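Local coordinates for protein flavin prenyltransferase UbiX (Methanocaldococcus jannaschii, PDB 6M8V) that probably makes the prenylated FMN cofactor of UbiD-type decarboxylases by joining a dimethylallyl group from dimethylallyl phosphate to the flavin N5 and C6 atoms, at residues M1-I7 with A27-I33; K75-V81 with R113-M118. All blocks are in the same frame, centred on the assembly; numbering follows the deposited sequence.

Interaction 1. Residues M1-I7 with A27-I33; sequences MKIIVCI and AEVNLII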
loop_
_atom_site.group_PDB
_atom_site.type_symbol
_atom_site.label_atom_id
_atom_site.label_comp_id
_atom_site.label_asym_id
_atom_site.label_seq_id
_atom_site.Cartn_x
_atom_site.Cartn_y
_atom_site.Cartn_z
ATOM N N MET A 1 26.652 -31.346 -1.398
ATOM C CA MET A 1 25.572 -30.421 -1.057
ATOM C C MET A 1 25.389 -30.349 0.456
ATOM O O MET A 1 25.166 -31.368 1.112
ATOM C CB MET A 1 24.267 -30.844 -1.738
ATOM C CG MET A 1 23.054 -30.016 -1.356
ATOM S SD MET A 1 21.656 -30.242 -2.479
ATOM C CE MET A 1 22.195 -29.286 -3.897
ATOM N N LYS A 2 25.499 -29.146 1.009
ATOM C CA LYS A 2 25.374 -28.927 2.446
ATOM C C LYS A 2 23.985 -28.372 2.751
ATOM O O LYS A 2 23.651 -27.256 2.336
ATOM C CB LYS A 2 26.464 -27.978 2.946
ATOM C CG LYS A 2 26.663 -27.980 4.456
ATOM C CD LYS A 2 27.693 -26.939 4.873
ATOM C CE LYS A 2 27.953 -26.971 6.373
ATOM N NZ LYS A 2 28.964 -25.948 6.775
ATOM N N ILE A 3 23.186 -29.147 3.480
ATOM C CA ILE A 3 21.796 -28.821 3.760
ATOM C C ILE A 3 21.618 -28.703 5.267
ATOM O O ILE A 3 22.004 -29.609 6.014
ATOM C CB ILE A 3 20.842 -29.880 3.178
ATOM C CG1 ILE A 3 21.038 -29.986 1.665
ATOM C CG2 ILE A 3 19.388 -29.542 3.514
ATOM C CD1 ILE A 3 20.352 -31.187 1.040
ATOM N N ILE A 4 21.034 -27.593 5.708
ATOM C CA ILE A 4 20.699 -27.392 7.113
ATOM C C ILE A 4 19.251 -27.821 7.316
ATOM O O ILE A 4 18.334 -27.245 6.720
ATOM C CB ILE A 4 20.905 -25.927 7.538
ATOM C CG1 ILE A 4 22.147 -25.331 6.871
ATOM C CG2 ILE A 4 20.997 -25.811 9.055
ATOM C CD1 ILE A 4 23.451 -25.889 7.390
ATOM N N VAL A 5 19.040 -28.837 8.146
ATOM C CA VAL A 5 17.702 -29.305 8.486
ATOM C C VAL A 5 17.357 -28.771 9.868
ATOM O O VAL A 5 18.083 -29.022 10.838
ATOM C CB VAL A 5 17.607 -30.838 8.437
ATOM C CG1 VAL A 5 16.260 -31.297 8.972
ATOM C CG2 VAL A 5 17.816 -31.336 7.017
ATOM N N CYS A 6 16.255 -28.025 9.959
ATOM C CA CYS A 6 15.822 -27.393 11.199
ATOM C C CYS A 6 14.450 -27.934 11.570
ATOM O O CYS A 6 13.492 -27.772 10.807
ATOM C CB CYS A 6 15.771 -25.868 11.052
ATOM S SG CYS A 6 17.269 -25.088 10.370
ATOM N N ILE A 7 14.354 -28.556 12.743
ATOM C CA ILE A 7 13.105 -29.121 13.245
ATOM C C ILE A 7 12.571 -28.201 14.332
ATOM O O ILE A 7 13.240 -27.977 15.346
ATOM C CB ILE A 7 13.300 -30.545 13.793
ATOM C CG1 ILE A 7 14.209 -31.362 12.870
ATOM C CG2 ILE A 7 11.949 -31.226 13.985
ATOM C CD1 ILE A 7 14.399 -32.815 13.311
ATOM N N ALA A 27 24.062 -36.195 1.027
ATOM C CA ALA A 27 24.360 -34.792 1.274
ATOM C C ALA A 27 24.966 -34.643 2.660
ATOM O O ALA A 27 24.713 -35.457 3.553
ATOM C CB ALA A 27 23.105 -33.913 1.151
ATOM N N GLU A 28 25.772 -33.594 2.824
ATOM C CA GLU A 28 26.269 -33.203 4.138
ATOM C C GLU A 28 25.145 -32.476 4.863
ATOM O O GLU A 28 24.726 -31.390 4.448
ATOM C CB GLU A 28 27.508 -32.320 4.016
ATOM C CG GLU A 28 28.211 -32.061 5.346
ATOM C CD GLU A 28 29.271 -30.978 5.255
ATOM O OE1 GLU A 28 29.628 -30.399 6.306
ATOM O OE2 GLU A 28 29.744 -30.703 4.134
ATOM N N VAL A 29 24.652 -33.070 5.942
ATOM C CA VAL A 29 23.456 -32.595 6.620
ATOM C C VAL A 29 23.855 -32.051 7.983
ATOM O O VAL A 29 24.454 -32.767 8.796
ATOM C CB VAL A 29 22.408 -33.710 6.752
ATOM C CG1 VAL A 29 21.233 -33.235 7.589
ATOM C CG2 VAL A 29 21.947 -34.160 5.370
ATOM N N ASN A 30 23.529 -30.786 8.228
ATOM C CA ASN A 30 23.623 -30.191 9.554
ATOM C C ASN A 30 22.223 -30.085 10.145
ATOM O O ASN A 30 21.279 -29.685 9.459
ATOM C CB ASN A 30 24.287 -28.815 9.499
ATOM C CG ASN A 30 25.758 -28.889 9.129
ATOM O OD1 ASN A 30 26.187 -29.808 8.436
ATOM N ND2 ASN A 30 26.536 -27.917 9.589
ATOM N N LEU A 31 22.094 -30.461 11.413
ATOM C CA LEU A 31 20.799 -30.599 12.059
ATOM C C LEU A 31 20.709 -29.684 13.269
ATOM O O LEU A 31 21.650 -29.593 14.063
ATOM C CB LEU A 31 20.559 -32.048 12.487
ATOM C CG LEU A 31 19.258 -32.425 13.200
ATOM C CD1 LEU A 31 18.043 -32.191 12.311
ATOM C CD2 LEU A 31 19.327 -33.877 13.632
ATOM N N ILE A 32 19.575 -28.999 13.393
ATOM C CA ILE A 32 19.232 -28.227 14.581
ATOM C C ILE A 32 17.818 -28.614 14.989
ATOM O O ILE A 32 16.925 -28.695 14.140
ATOM C CB ILE A 32 19.323 -26.707 14.336
ATOM C CG1 ILE A 32 20.591 -26.351 13.557
ATOM C CG2 ILE A 32 19.267 -25.954 15.660
ATOM C CD1 ILE A 32 20.565 -24.958 12.945
ATOM N N ILE A 33 17.616 -28.854 16.283
ATOM C CA ILE A 33 16.320 -29.253 16.825
ATOM C C ILE A 33 15.987 -28.310 17.973
ATOM O O ILE A 33 16.755 -28.210 18.939
ATOM C CB ILE A 33 16.317 -30.719 17.300
ATOM C CG1 ILE A 33 16.791 -31.649 16.179
ATOM C CG2 ILE A 33 14.929 -31.129 17.769
ATOM C CD1 ILE A 33 16.974 -33.100 16.608
#

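Interaction 2. Residues K75-V81 with R113-M118; sequences KFDAVVV and RKLIIM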
loop_
_atom_site.group_PDB
_atom_site.type_symbol
_atom_site.label_atom_id
_atom_site.label_comp_id
_atom_site.label_asym_id
_atom_site.label_seq_id
_atom_site.Cartn_x
_atom_site.Cartn_y
_atom_site.Cartn_z
ATOM N N LYS A 75 29.586 -21.193 4.741
ATOM C CA LYS A 75 28.740 -21.433 3.583
ATOM C C LYS A 75 27.892 -22.690 3.747
ATOM O O LYS A 75 28.266 -23.631 4.452
ATOM C CB LYS A 75 29.591 -21.526 2.312
ATOM C CG LYS A 75 30.506 -20.319 2.128
ATOM C CD LYS A 75 30.865 -20.096 0.671
ATOM C CE LYS A 75 30.468 -18.699 0.217
ATOM N NZ LYS A 75 30.006 -18.679 -1.202
ATOM N N PHE A 76 26.722 -22.666 3.107
ATOM C CA PHE A 76 25.868 -23.834 2.960
ATOM C C PHE A 76 25.038 -23.652 1.698
ATOM O O PHE A 76 24.983 -22.563 1.118
ATOM C CB PHE A 76 24.975 -24.063 4.189
ATOM C CG PHE A 76 24.124 -22.875 4.572
ATOM C CD1 PHE A 76 22.956 -22.577 3.880
ATOM C CD2 PHE A 76 24.478 -22.078 5.652
ATOM C CE1 PHE A 76 22.173 -21.492 4.244
ATOM C CE2 PHE A 76 23.696 -20.995 6.024
ATOM C CZ PHE A 76 22.545 -20.701 5.322
ATOM N N ASP A 77 24.388 -24.733 1.272
ATOM C CA ASP A 77 23.620 -24.707 0.034
ATOM C C ASP A 77 22.128 -24.490 0.242
ATOM O O ASP A 77 21.498 -23.816 -0.579
ATOM C CB ASP A 77 23.834 -26.010 -0.744
ATOM C CG ASP A 77 25.248 -26.143 -1.269
ATOM O OD1 ASP A 77 25.721 -25.203 -1.940
ATOM O OD2 ASP A 77 25.888 -27.182 -1.000
ATOM N N ALA A 78 21.547 -25.034 1.310
ATOM C CA ALA A 78 20.103 -24.955 1.478
ATOM C C ALA A 78 19.740 -25.141 2.942
ATOM O O ALA A 78 20.448 -25.815 3.697
ATOM C CB ALA A 78 19.384 -26.006 0.623
ATOM N N VAL A 79 18.619 -24.534 3.323
ATOM C CA VAL A 79 18.013 -24.704 4.636
ATOM C C VAL A 79 16.628 -25.293 4.438
ATOM O O VAL A 79 15.885 -24.861 3.550
ATOM C CB VAL A 79 17.919 -23.369 5.402
ATOM C CG1 VAL A 79 17.357 -23.592 6.797
ATOM C CG2 VAL A 79 19.273 -22.715 5.469
ATOM N N VAL A 80 16.280 -26.281 5.254
ATOM C CA VAL A 80 14.938 -26.845 5.265
ATOM C C VAL A 80 14.418 -26.779 6.691
ATOM O O VAL A 80 14.994 -27.397 7.593
ATOM C CB VAL A 80 14.894 -28.291 4.745
ATOM C CG1 VAL A 80 13.440 -28.734 4.569
ATOM C CG2 VAL A 80 15.651 -28.407 3.432
ATOM N N VAL A 81 13.340 -26.032 6.893
ATOM C CA VAL A 81 12.667 -25.955 8.180
ATOM C C VAL A 81 11.460 -26.880 8.085
ATOM O O VAL A 81 10.460 -26.553 7.438
ATOM C CB VAL A 81 12.272 -24.518 8.529
ATOM C CG1 VAL A 81 11.815 -24.434 9.977
ATOM C CG2 VAL A 81 13.446 -23.582 8.280
ATOM N N ARG A 113 20.874 -17.904 -0.402
ATOM C CA ARG A 113 20.892 -19.358 -0.434
ATOM C C ARG A 113 19.468 -19.888 -0.317
ATOM O O ARG A 113 18.573 -19.220 0.204
ATOM C CB ARG A 113 21.777 -19.910 0.689
ATOM C CG ARG A 113 23.223 -19.418 0.596
ATOM C CD ARG A 113 23.999 -19.602 1.889
ATOM N NE ARG A 113 25.295 -18.921 1.845
ATOM C CZ ARG A 113 26.127 -18.820 2.880
ATOM N NH1 ARG A 113 25.808 -19.356 4.050
ATOM N NH2 ARG A 113 27.282 -18.179 2.749
ATOM N N LYS A 114 19.265 -21.102 -0.817
ATOM C CA LYS A 114 17.921 -21.658 -0.903
ATOM C C LYS A 114 17.335 -21.899 0.487
ATOM O O LYS A 114 17.969 -22.516 1.347
ATOM C CB LYS A 114 17.949 -22.958 -1.702
ATOM C CG LYS A 114 16.618 -23.678 -1.768
ATOM C CD LYS A 114 16.681 -24.855 -2.727
ATOM C CE LYS A 114 16.835 -24.390 -4.167
ATOM N NZ LYS A 114 16.926 -25.553 -5.097
ATOM N N LEU A 115 16.111 -21.417 0.701
ATOM C CA LEU A 115 15.416 -21.560 1.973
ATOM C C LEU A 115 14.059 -22.201 1.722
ATOM O O LEU A 115 13.227 -21.642 0.994
ATOM C CB LEU A 115 15.256 -20.200 2.666
ATOM C CG LEU A 115 14.396 -20.118 3.935
ATOM C CD1 LEU A 115 14.929 -21.046 5.018
ATOM C CD2 LEU A 115 14.320 -18.672 4.449
ATOM N N ILE A 116 13.840 -23.364 2.327
ATOM C CA ILE A 116 12.580 -24.096 2.252
ATOM C C ILE A 116 11.965 -24.125 3.640
ATOM O O ILE A 116 12.626 -24.524 4.605
ATOM C CB ILE A 116 12.790 -25.532 1.741
ATOM C CG1 ILE A 116 13.476 -25.535 0.372
ATOM C CG2 ILE A 116 11.459 -26.288 1.725
ATOM C CD1 ILE A 116 13.889 -26.928 -0.098
ATOM N N ILE A 117 10.702 -23.722 3.743
ATOM C CA ILE A 117 9.971 -23.778 5.005
ATOM C C ILE A 117 8.693 -24.565 4.779
ATOM O O ILE A 117 8.055 -24.445 3.729
ATOM C CB ILE A 117 9.661 -22.373 5.564
ATOM C CG1 ILE A 117 8.805 -21.577 4.585
ATOM C CG2 ILE A 117 10.950 -21.618 5.848
ATOM C CD1 ILE A 117 8.176 -20.336 5.195
ATOM N N MET A 118 8.316 -25.372 5.771
ATOM C CA MET A 118 7.148 -26.251 5.690
ATOM C C MET A 118 6.220 -25.970 6.863
ATOM O O MET A 118 6.166 -26.741 7.831
ATOM C CB MET A 118 7.586 -27.717 5.668
ATOM C CG MET A 118 8.753 -27.949 4.726
ATOM S SD MET A 118 9.033 -29.673 4.316
ATOM C CE MET A 118 7.513 -30.099 3.468
#

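Interaction 1. Residues M1-I7 with A27-I33
Lys2 and Glu28 start a parallel strand pair, their side chains running alongside each other from one face of the sheet. The lysine chain is fully extended, CG anti to the backbone N (chi1 -164°). Its CB lies near Glu28 O; CG touches the same oxygen and the glutamate CD; CE meets Glu28 OE1 on one flank and Asn30 ND2 at 3.6 Å. NZ stays 4.5 Å from Glu28 OE1, too far for a salt bridge, and makes a weak hydrogen bond to Lys75 O. Cut back to an alanine, this position would probably lose the methylenes along the Asn30 amide and the Glu28 carboxylate, and with them the positive charge that stands near the glutamate. Farther along, Ile4 CD1 packs on Asn30 CB at 3.7 Å. On the opposite face Leu31 CD1 touches both Val5 CG1 and Ile7 CD1, 3.8 Å from the latter. The backbones are joined by six hydrogen bonds, from Glu28 N to Met1 O through Ile7 N to Ile32 O; Val5 N to Asn30 O, at 2.7 Å, is nearly straight. Helix 13-22 completes this right-handed beta-alpha-beta crossover, covering the Val29, Leu31 and Ile7 side. Chemically, the Lys2, Glu28 and Asn30 face starts polar and turns apolar at Ile32 and Cys6, while the other is aliphatic throughout; buried Asn30 OD1 has no partner in the model, a likely energetic cost.

Interaction 2. Residues K75-V81 with R113-M118
Two neighbouring parallel strands of the Rossmann-like flavoprotein sheet, 78-84 and 114-119, meet here, and a cation-pi contact closes the end where they begin. Arg113 reaches over one face of the Phe76 ring: its CZ stands 4.6 Å from the ring centroid and its CD, in a CH-pi contact, 3.8 Å from it. The guanidinium is nearly perpendicular to the ring, 84° between planes, and presents NH1 to the face, 3.3 Å from Phe76 CE2. Phe76 takes the less common chi1 of 55°, with CG between the backbone N and the carbonyl carbon, which swings the ring under the arginine. Arg113 NH1 and NH2 also bond to Asn74 O and Gly72 O, fixing the guanidinium's rotation. Beyond this, four backbone hydrogen bonds run from Val79 N to Lys114 O, 2.9 Å, through to Met118 N to Val81 O, the last more bent at 137°. Leu115 CD1 lies 3.8 Å from Val79 CB, and Val81 CG2 lies against Ile117 CG2. Helix 100-110 packs on the side of Phe76, Leu115 and Val81, helix 156-171 on that of Ala78, Ile116 and Met118, and strand 2-7 flanks strand 78-84.

Overall arrangement
Interactions 1 and 2 belong to one parallel sheet and their centres lie about 9 Å apart. Across it the four strands run 28-33, 2-7, 78-84, 114-119, so the two pairs meet where strand 2-7 borders strand 78-84, with probable hydrogen bonds from Val80 N to Ile4 O and from Ile4 N to Ala78 O, each 2.7 Å. Along the chain they come in series: interaction 1 closes before interaction 2 opens. Helix 100-110 touches side chains of both. Strand order 3-2-1-4-5-6 is that of a Rossmann-like fold, and the loops after these strands carry FMN-pocket residues, among them Gly9, Ser34, Ser85 and Arg120.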